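Local coordinates for PR domain zinc finger protein 2 (Homo sapiens, PDB 2QPW) that methylates a specific lysine of the histone H3 tail using S-adenosylmethionine as methyl donor, this piece being the PR (SET-related) methyltransferase domain of the longer zinc-finger protein, at residues I89-P94 with W99-N104; Y80-G85 with I119-Y124; N72-W77 with V103-S108. One frame throughout, in Å; residues are numbered along the deposited sequence.

Contact 1: I89-P94 with W99-N104; sequences IDATDP and WLRYVN
Arg101 reaches across to the turn that follows strand 85-90 and takes hold of two successive backbone carbonyls, those of Ala91 and Thr92. Its NE gives a hydrogen bond of 2.8 Å to Ala91 O, which lies in the guanidinium plane, although the N-H is bent to 140°. The second bond, from Arg101 NH2 to Thr92 O, is 2.9 Å long and straighter at 158°, with the oxygen tilted somewhat from that plane. The side chain gets there by leaving its backbone with CG opposite N (chi1 175°) and running extended as far as NE. Two neighbouring donors on two neighbouring acceptors fix the rotation of the guanidinium.

Asp90 OD1 braces the turn that presents these carbonyls. It accepts Thr92 N from above the carboxylate plane, closing an Asx turn, and Thr92 OG1 on the syn lone pair, 2.7 Å from Asp90 OD1.

Apolar packing runs along the arginine stem. Pro94 CB lies 3.8 Å from Arg101 CD and also over one guanidinium face, off centre; Ala91 CB packs against Arg101 CG at 4.1 Å. Separately, Pro94 CB closely approaches the hydroxyl Tyr102 OH, at 3.4 Å.

Arg101 NH1 has a salt bridge to Glu14, and the guanidinium makes a cation-pi contact with Tyr75. The contact thus ties the turn just after strand 85-90 to the loop leading into strand 104-119, and Tyr102 also packs on Ile43 and Val45 of strand 43-47.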
# COMPACT_ATOMS: atom_id res chain seq x y z
N ILE A 89 -10.99 5.50 -4.02
CA ILE A 89 -10.79 4.15 -4.59
C ILE A 89 -10.50 3.25 -3.37
O ILE A 89 -9.41 3.34 -2.79
CB ILE A 89 -9.59 4.19 -5.56
CG1 ILE A 89 -9.79 5.27 -6.65
CG2 ILE A 89 -9.33 2.81 -6.19
CD1 ILE A 89 -11.15 5.16 -7.47
N ASP A 90 -11.50 2.46 -2.97
CA ASP A 90 -11.53 1.86 -1.63
C ASP A 90 -11.31 0.34 -1.69
O ASP A 90 -12.14 -0.40 -2.24
CB ASP A 90 -12.90 2.13 -0.96
CG ASP A 90 -12.94 1.68 0.49
OD1 ASP A 90 -11.87 1.38 1.08
OD2 ASP A 90 -14.06 1.66 1.07
N ALA A 91 -10.18 -0.10 -1.12
CA ALA A 91 -9.83 -1.52 -1.07
C ALA A 91 -9.92 -2.06 0.37
O ALA A 91 -9.32 -3.09 0.69
CB ALA A 91 -8.41 -1.77 -1.66
N THR A 92 -10.66 -1.36 1.24
CA THR A 92 -10.89 -1.86 2.61
C THR A 92 -11.34 -3.35 2.61
O THR A 92 -10.83 -4.16 3.40
CB THR A 92 -11.90 -0.96 3.42
OG1 THR A 92 -11.38 0.38 3.50
CG2 THR A 92 -12.08 -1.47 4.82
N ASP A 93 -12.26 -3.69 1.69
CA ASP A 93 -12.66 -5.09 1.42
C ASP A 93 -11.63 -5.68 0.43
O ASP A 93 -11.56 -5.26 -0.72
CB ASP A 93 -14.08 -5.10 0.81
CG ASP A 93 -14.56 -6.51 0.45
OD1 ASP A 93 -13.76 -7.48 0.57
OD2 ASP A 93 -15.75 -6.61 0.02
N PRO A 94 -10.82 -6.65 0.88
CA PRO A 94 -9.74 -7.09 -0.03
C PRO A 94 -10.20 -7.82 -1.32
O PRO A 94 -9.43 -7.88 -2.28
CB PRO A 94 -8.92 -8.05 0.83
CG PRO A 94 -9.82 -8.53 1.89
CD PRO A 94 -10.84 -7.40 2.15
N TRP A 99 -2.87 -6.96 -4.59
CA TRP A 99 -1.81 -7.04 -3.56
C TRP A 99 -1.29 -5.68 -3.06
O TRP A 99 -0.78 -5.59 -1.91
CB TRP A 99 -0.64 -7.96 -4.00
CG TRP A 99 0.20 -7.38 -5.15
CD1 TRP A 99 0.03 -7.63 -6.51
CD2 TRP A 99 1.35 -6.52 -5.05
NE1 TRP A 99 1.01 -6.95 -7.24
CE2 TRP A 99 1.83 -6.29 -6.36
CE3 TRP A 99 2.05 -5.92 -3.95
CZ2 TRP A 99 2.96 -5.48 -6.61
CZ3 TRP A 99 3.17 -5.11 -4.23
CH2 TRP A 99 3.60 -4.91 -5.53
N LEU A 100 -1.45 -4.62 -3.86
CA LEU A 100 -1.03 -3.26 -3.37
C LEU A 100 -1.74 -2.80 -2.12
O LEU A 100 -1.15 -2.06 -1.30
CB LEU A 100 -1.13 -2.19 -4.48
CG LEU A 100 -0.03 -2.21 -5.55
CD1 LEU A 100 -0.28 -3.34 -6.60
CD2 LEU A 100 0.02 -0.86 -6.21
N ARG A 101 -2.95 -3.31 -1.90
CA ARG A 101 -3.70 -3.05 -0.64
C ARG A 101 -2.89 -3.36 0.64
O ARG A 101 -2.98 -2.66 1.69
CB ARG A 101 -4.97 -3.91 -0.61
CG ARG A 101 -5.76 -3.79 0.73
CD ARG A 101 -6.75 -4.89 0.93
NE ARG A 101 -7.57 -4.70 2.12
CZ ARG A 101 -7.30 -5.15 3.35
NH1 ARG A 101 -6.19 -5.85 3.62
NH2 ARG A 101 -8.18 -4.93 4.30
N TYR A 102 -2.10 -4.42 0.56
CA TYR A 102 -1.33 -4.93 1.72
C TYR A 102 -0.02 -4.17 2.00
O TYR A 102 0.63 -4.43 3.03
CB TYR A 102 -1.08 -6.43 1.52
CG TYR A 102 -2.36 -7.23 1.57
CD1 TYR A 102 -2.85 -7.68 2.80
CD2 TYR A 102 -3.12 -7.50 0.41
CE1 TYR A 102 -4.05 -8.40 2.89
CE2 TYR A 102 -4.34 -8.20 0.49
CZ TYR A 102 -4.78 -8.67 1.72
OH TYR A 102 -5.95 -9.36 1.84
N VAL A 103 0.39 -3.25 1.11
CA VAL A 103 1.58 -2.39 1.38
C VAL A 103 1.25 -1.41 2.52
O VAL A 103 0.37 -0.50 2.39
CB VAL A 103 2.01 -1.60 0.12
CG1 VAL A 103 3.16 -0.61 0.42
CG2 VAL A 103 2.37 -2.57 -1.04
N ASN A 104 1.92 -1.59 3.66
CA ASN A 104 1.70 -0.73 4.81
C ASN A 104 2.26 0.68 4.62
O ASN A 104 3.12 0.90 3.76
CB ASN A 104 2.27 -1.39 6.08
CG ASN A 104 1.53 -0.97 7.35
OD1 ASN A 104 0.61 -0.13 7.32
ND2 ASN A 104 1.95 -1.54 8.50

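Contact 2: Y80-G85 with I119-Y124; sequences YYPNLG and INRAIY
Tyr80 O and Arg121 NH2 share one water, which accepts from Arg121 NH2 at 2.7 Å and donates to Tyr80 O at a short 2.5 Å. The direct separation of Tyr80 O and Arg121 NH2 is 3.6 Å, and the water bridges the two. It sits at the guanidinium edge, in its plane.

Pro82 covers one face of the same group. Its CD stands 3.5 Å above the guanidinium plane, over the centre, and Pro82 CG comes within 3.6 Å of Arg121 NH1. Arg121 spans the gap because its chain is extended from CG to NE. Tyr80 offers a ring edge to the guanidinium, with Tyr80 CD2 4.4 Å from Arg121 NH2.

Nearer the backbone, Tyr81 and Arg121 run alongside one another, pointing opposite ways. Tyr81 CE1 lies 4.0 Å from Arg121 CB, and Tyr81 OH is 3.1 Å from Arg121 O; the ring and guanidinium planes are 55° apart. The Tyr81 ring also meets Lys64 in a cation-pi contact and packs on Met87 and Ile89 of strand 85-90.

Both segments include turns. Leu84 N and Gly85 N both bond to Tyr81 O in a classic beta bulge. Asn120 and Arg121 form the two-residue type I' beta-hairpin turn between strands 104-119 and 122-127, closed by backbone bonds both ways between Ile119 and Ala122. The chemistry is that of an exposed cationic side chain laid over a proline, with its charge probably stabilised by water and a peptide carbonyl.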
# COMPACT_ATOMS: atom_id res chain seq x y z
N TYR A 80 -9.50 11.86 -9.25
CA TYR A 80 -10.54 12.71 -9.89
C TYR A 80 -11.00 12.09 -11.19
O TYR A 80 -10.16 11.71 -12.03
CB TYR A 80 -9.94 14.10 -10.20
CG TYR A 80 -10.89 15.03 -10.95
CD1 TYR A 80 -11.92 15.67 -10.27
CD2 TYR A 80 -10.78 15.22 -12.33
CE1 TYR A 80 -12.83 16.52 -10.93
CE2 TYR A 80 -11.69 16.10 -13.02
CZ TYR A 80 -12.70 16.73 -12.30
OH TYR A 80 -13.59 17.58 -12.95
N TYR A 81 -12.32 12.06 -11.38
CA TYR A 81 -12.92 11.61 -12.66
C TYR A 81 -13.78 12.73 -13.28
O TYR A 81 -14.76 13.14 -12.69
CB TYR A 81 -13.78 10.35 -12.44
CG TYR A 81 -12.90 9.18 -12.02
CD1 TYR A 81 -12.35 8.31 -12.95
CD2 TYR A 81 -12.56 9.01 -10.66
CE1 TYR A 81 -11.48 7.27 -12.55
CE2 TYR A 81 -11.70 8.00 -10.25
CZ TYR A 81 -11.17 7.12 -11.19
OH TYR A 81 -10.29 6.08 -10.76
N PRO A 82 -13.42 13.18 -14.49
CA PRO A 82 -14.15 14.32 -15.12
C PRO A 82 -15.65 14.08 -15.17
O PRO A 82 -16.08 13.01 -15.62
CB PRO A 82 -13.62 14.32 -16.55
CG PRO A 82 -12.31 13.64 -16.48
CD PRO A 82 -12.33 12.68 -15.34
N ASN A 83 -16.44 15.06 -14.69
CA ASN A 83 -17.92 15.00 -14.73
C ASN A 83 -18.58 13.99 -13.79
O ASN A 83 -19.83 13.83 -13.80
CB ASN A 83 -18.40 14.80 -16.20
CG ASN A 83 -17.79 15.82 -17.12
OD1 ASN A 83 -17.89 17.02 -16.83
ND2 ASN A 83 -17.12 15.38 -18.21
N LEU A 84 -17.74 13.34 -12.96
CA LEU A 84 -18.16 12.49 -11.84
C LEU A 84 -17.70 13.08 -10.48
O LEU A 84 -18.42 12.99 -9.48
CB LEU A 84 -17.58 11.05 -11.98
CG LEU A 84 -18.08 10.03 -10.94
CD1 LEU A 84 -19.61 9.87 -10.84
CD2 LEU A 84 -17.36 8.64 -11.18
N GLY A 85 -16.51 13.68 -10.47
CA GLY A 85 -15.98 14.38 -9.30
C GLY A 85 -14.79 13.66 -8.64
O GLY A 85 -14.22 12.77 -9.24
N ILE A 119 -1.32 7.50 -13.26
CA ILE A 119 -1.23 7.27 -14.72
C ILE A 119 -2.56 6.69 -15.21
O ILE A 119 -3.07 5.70 -14.63
CB ILE A 119 -0.13 6.22 -15.09
CG1 ILE A 119 1.22 6.54 -14.42
CG2 ILE A 119 0.03 6.14 -16.62
CD1 ILE A 119 2.21 5.39 -14.49
N ASN A 120 -3.12 7.28 -16.27
CA ASN A 120 -4.46 6.90 -16.76
C ASN A 120 -5.54 6.77 -15.66
O ASN A 120 -6.33 5.80 -15.63
CB ASN A 120 -4.38 5.62 -17.60
CG ASN A 120 -3.39 5.74 -18.75
OD1 ASN A 120 -3.23 6.82 -19.33
ND2 ASN A 120 -2.67 4.65 -19.04
N ARG A 121 -5.58 7.77 -14.78
CA ARG A 121 -6.58 7.84 -13.71
C ARG A 121 -6.55 6.64 -12.77
O ARG A 121 -7.61 6.21 -12.26
CB ARG A 121 -8.00 8.13 -14.24
CG ARG A 121 -8.02 9.28 -15.24
CD ARG A 121 -9.39 9.95 -15.39
NE ARG A 121 -9.33 10.96 -16.45
CZ ARG A 121 -8.88 12.21 -16.30
NH1 ARG A 121 -8.88 13.03 -17.35
NH2 ARG A 121 -8.48 12.68 -15.12
N ALA A 122 -5.35 6.12 -12.53
CA ALA A 122 -5.12 5.12 -11.47
C ALA A 122 -3.82 5.39 -10.72
O ALA A 122 -2.85 5.88 -11.30
CB ALA A 122 -5.10 3.69 -12.06
N ILE A 123 -3.79 4.98 -9.45
CA ILE A 123 -2.57 5.10 -8.64
C ILE A 123 -1.61 3.92 -8.85
O ILE A 123 -2.04 2.77 -8.76
CB ILE A 123 -2.95 5.25 -7.14
CG1 ILE A 123 -3.80 6.52 -6.94
CG2 ILE A 123 -1.71 5.25 -6.22
CD1 ILE A 123 -3.06 7.84 -7.22
N TYR A 124 -0.34 4.21 -9.13
CA TYR A 124 0.74 3.21 -9.14
C TYR A 124 1.72 3.58 -8.02
O TYR A 124 1.76 4.74 -7.58
CB TYR A 124 1.47 3.23 -10.49
CG TYR A 124 0.63 2.72 -11.65
CD1 TYR A 124 0.89 1.45 -12.21
CD2 TYR A 124 -0.42 3.48 -12.17
CE1 TYR A 124 0.09 0.97 -13.29
CE2 TYR A 124 -1.19 3.02 -13.24
CZ TYR A 124 -0.93 1.76 -13.79
OH TYR A 124 -1.71 1.28 -14.88
O HOH W 1 -7.74 11.92 -12.67

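Contact 3: N72-W77 with V103-S108; sequences NNVYMW and VNWACS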
# COMPACT_ATOMS: atom_id res chain seq x y z
N ASN A 72 -12.08 5.01 6.51
CA ASN A 72 -10.68 5.06 6.91
C ASN A 72 -9.83 5.73 5.82
O ASN A 72 -10.32 5.94 4.69
CB ASN A 72 -10.16 3.66 7.29
CG ASN A 72 -9.98 2.76 6.07
OD1 ASN A 72 -8.98 2.84 5.39
ND2 ASN A 72 -10.98 1.92 5.80
N ASN A 73 -8.60 6.09 6.17
CA ASN A 73 -7.66 6.67 5.21
C ASN A 73 -6.45 5.74 4.99
O ASN A 73 -5.35 6.20 4.63
CB ASN A 73 -7.16 8.04 5.71
CG ASN A 73 -8.29 9.03 5.97
OD1 ASN A 73 -9.10 9.29 5.09
ND2 ASN A 73 -8.33 9.60 7.18
N VAL A 74 -6.64 4.45 5.24
CA VAL A 74 -5.54 3.48 5.19
C VAL A 74 -5.55 2.66 3.88
O VAL A 74 -4.53 2.57 3.19
CB VAL A 74 -5.58 2.53 6.43
CG1 VAL A 74 -4.56 1.42 6.26
CG2 VAL A 74 -5.32 3.36 7.72
N TYR A 75 -6.71 2.13 3.52
CA TYR A 75 -6.86 1.23 2.38
C TYR A 75 -7.48 1.92 1.14
O TYR A 75 -8.17 1.26 0.35
CB TYR A 75 -7.70 0.02 2.83
CG TYR A 75 -7.04 -0.84 3.89
CD1 TYR A 75 -5.90 -1.59 3.58
CD2 TYR A 75 -7.57 -0.94 5.18
CE1 TYR A 75 -5.29 -2.41 4.51
CE2 TYR A 75 -6.92 -1.79 6.16
CZ TYR A 75 -5.79 -2.50 5.79
OH TYR A 75 -5.13 -3.37 6.66
N MET A 76 -7.19 3.22 0.94
CA MET A 76 -7.81 4.03 -0.12
C MET A 76 -6.91 5.14 -0.66
O MET A 76 -6.02 5.63 0.05
CB MET A 76 -9.14 4.64 0.37
CG MET A 76 -9.01 5.92 1.25
SD MET A 76 -9.12 7.49 0.28
CE MET A 76 -9.09 8.74 1.54
N TRP A 77 -7.18 5.54 -1.90
CA TRP A 77 -6.57 6.73 -2.53
C TRP A 77 -7.70 7.58 -3.15
O TRP A 77 -8.76 7.06 -3.51
CB TRP A 77 -5.56 6.35 -3.63
CG TRP A 77 -4.28 5.74 -3.03
CD1 TRP A 77 -4.02 4.40 -2.82
CD2 TRP A 77 -3.13 6.44 -2.57
NE1 TRP A 77 -2.78 4.24 -2.23
CE2 TRP A 77 -2.21 5.47 -2.07
CE3 TRP A 77 -2.78 7.81 -2.49
CZ2 TRP A 77 -0.95 5.82 -1.52
CZ3 TRP A 77 -1.52 8.17 -1.94
CH2 TRP A 77 -0.64 7.16 -1.43
N VAL A 103 0.39 -3.25 1.11
CA VAL A 103 1.58 -2.39 1.38
C VAL A 103 1.25 -1.41 2.52
O VAL A 103 0.37 -0.50 2.39
CB VAL A 103 2.01 -1.60 0.12
CG1 VAL A 103 3.16 -0.61 0.42
CG2 VAL A 103 2.37 -2.57 -1.04
N ASN A 104 1.92 -1.59 3.66
CA ASN A 104 1.70 -0.73 4.81
C ASN A 104 2.26 0.68 4.62
O ASN A 104 3.12 0.90 3.76
CB ASN A 104 2.27 -1.39 6.08
CG ASN A 104 1.53 -0.97 7.35
OD1 ASN A 104 0.61 -0.13 7.32
ND2 ASN A 104 1.95 -1.54 8.50
N TRP A 105 1.80 1.64 5.43
CA TRP A 105 2.27 3.02 5.37
C TRP A 105 3.47 3.22 6.32
O TRP A 105 3.48 2.72 7.46
CB TRP A 105 1.15 3.96 5.82
CG TRP A 105 0.03 4.12 4.86
CD1 TRP A 105 -1.01 3.25 4.65
CD2 TRP A 105 -0.16 5.21 3.95
NE1 TRP A 105 -1.85 3.74 3.67
CE2 TRP A 105 -1.35 4.94 3.23
CE3 TRP A 105 0.54 6.40 3.71
CZ2 TRP A 105 -1.87 5.85 2.29
CZ3 TRP A 105 0.02 7.30 2.78
CH2 TRP A 105 -1.15 6.99 2.06
N ALA A 106 4.47 3.98 5.85
CA ALA A 106 5.56 4.43 6.68
C ALA A 106 5.02 5.37 7.75
O ALA A 106 4.02 6.04 7.52
CB ALA A 106 6.59 5.12 5.82
N CYS A 107 5.64 5.36 8.94
CA CYS A 107 5.26 6.27 10.04
C CYS A 107 5.94 7.59 9.85
O CYS A 107 7.20 7.66 9.95
CB CYS A 107 5.70 5.71 11.39
SG CYS A 107 4.73 4.35 11.86
N SER A 108 5.16 8.64 9.58
CA SER A 108 5.70 9.98 9.28
C SER A 108 6.83 9.88 8.20
O SER A 108 7.81 10.62 8.22
CB SER A 108 6.26 10.66 10.54
OG SER A 108 5.30 10.72 11.59
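Trp105 meets Val74 with its pyrrole side and Trp77 with its benzo end. From CB, which points toward segment 72-77, the torsion sets CG opposite the carbonyl carbon (chi1 -73°) and directs the indole across to the other backbone. Trp105 CD1 lies 4.3 Å from Val74 CG1. Next along the ring, NE1 makes the one hydrogen bond between the segments, 3.0 Å to Val74 O and nearly straight at 164°. That oxygen lies close to the indole plane and receives the N-H on a lone pair, in the plane of its own carbonyl.

Farther out, Trp105 CZ2 stands over one face of the Trp77 ring near its rim. Trp77 CH2 and Trp105 CH2 are 3.5 Å apart. The six-membered rings are inclined at only 26°, yet offset so far (centroids 5.2 Å) that little ring lies over ring.

Asn72 OD1 accepts from Val74 N and Tyr75 N, an Asx turn that holds the loop offering Val74 O. Trp77 NE1 bonds to Tyr125 OH, and Trp105 also meets the Tyr141 ring. This loop and Trp77 on strand 76-81 are thereby joined to the start of strand 104-119, in another sheet of the SET-type domain.

One directional bond at the pyrrole nitrogen sets how the indole lies, and edge-weighted van der Waals contact with Trp77 and Val74 adds to it. A backbone carbonyl satisfies the indole N-H, although Trp105 remains partly exposed.

Overall arrangement
Contact 1 is buried, close to the centre of the chain, whereas contacts 2 and 3 are surface contacts, contact 3 equally central but contact 2 far out at the turn ends. Contacts 2 and 3 both join strand 76-81 and its flanking loops to the sheet of strands 104-119 and 122-127; contact 1 instead ties the turn after the adjacent strand 85-90 to the loop before 104-119. Contacts 1 and 3 share Val103 and Asn104, and Thr92 OG1 bonds to Asn72 ND2 between them. An arginine serves in both 1 and 2: direct carbonyl bonds hold it inside, a water outside. Contact 3 relies on indoles and one hydrogen bond to a backbone carbonyl.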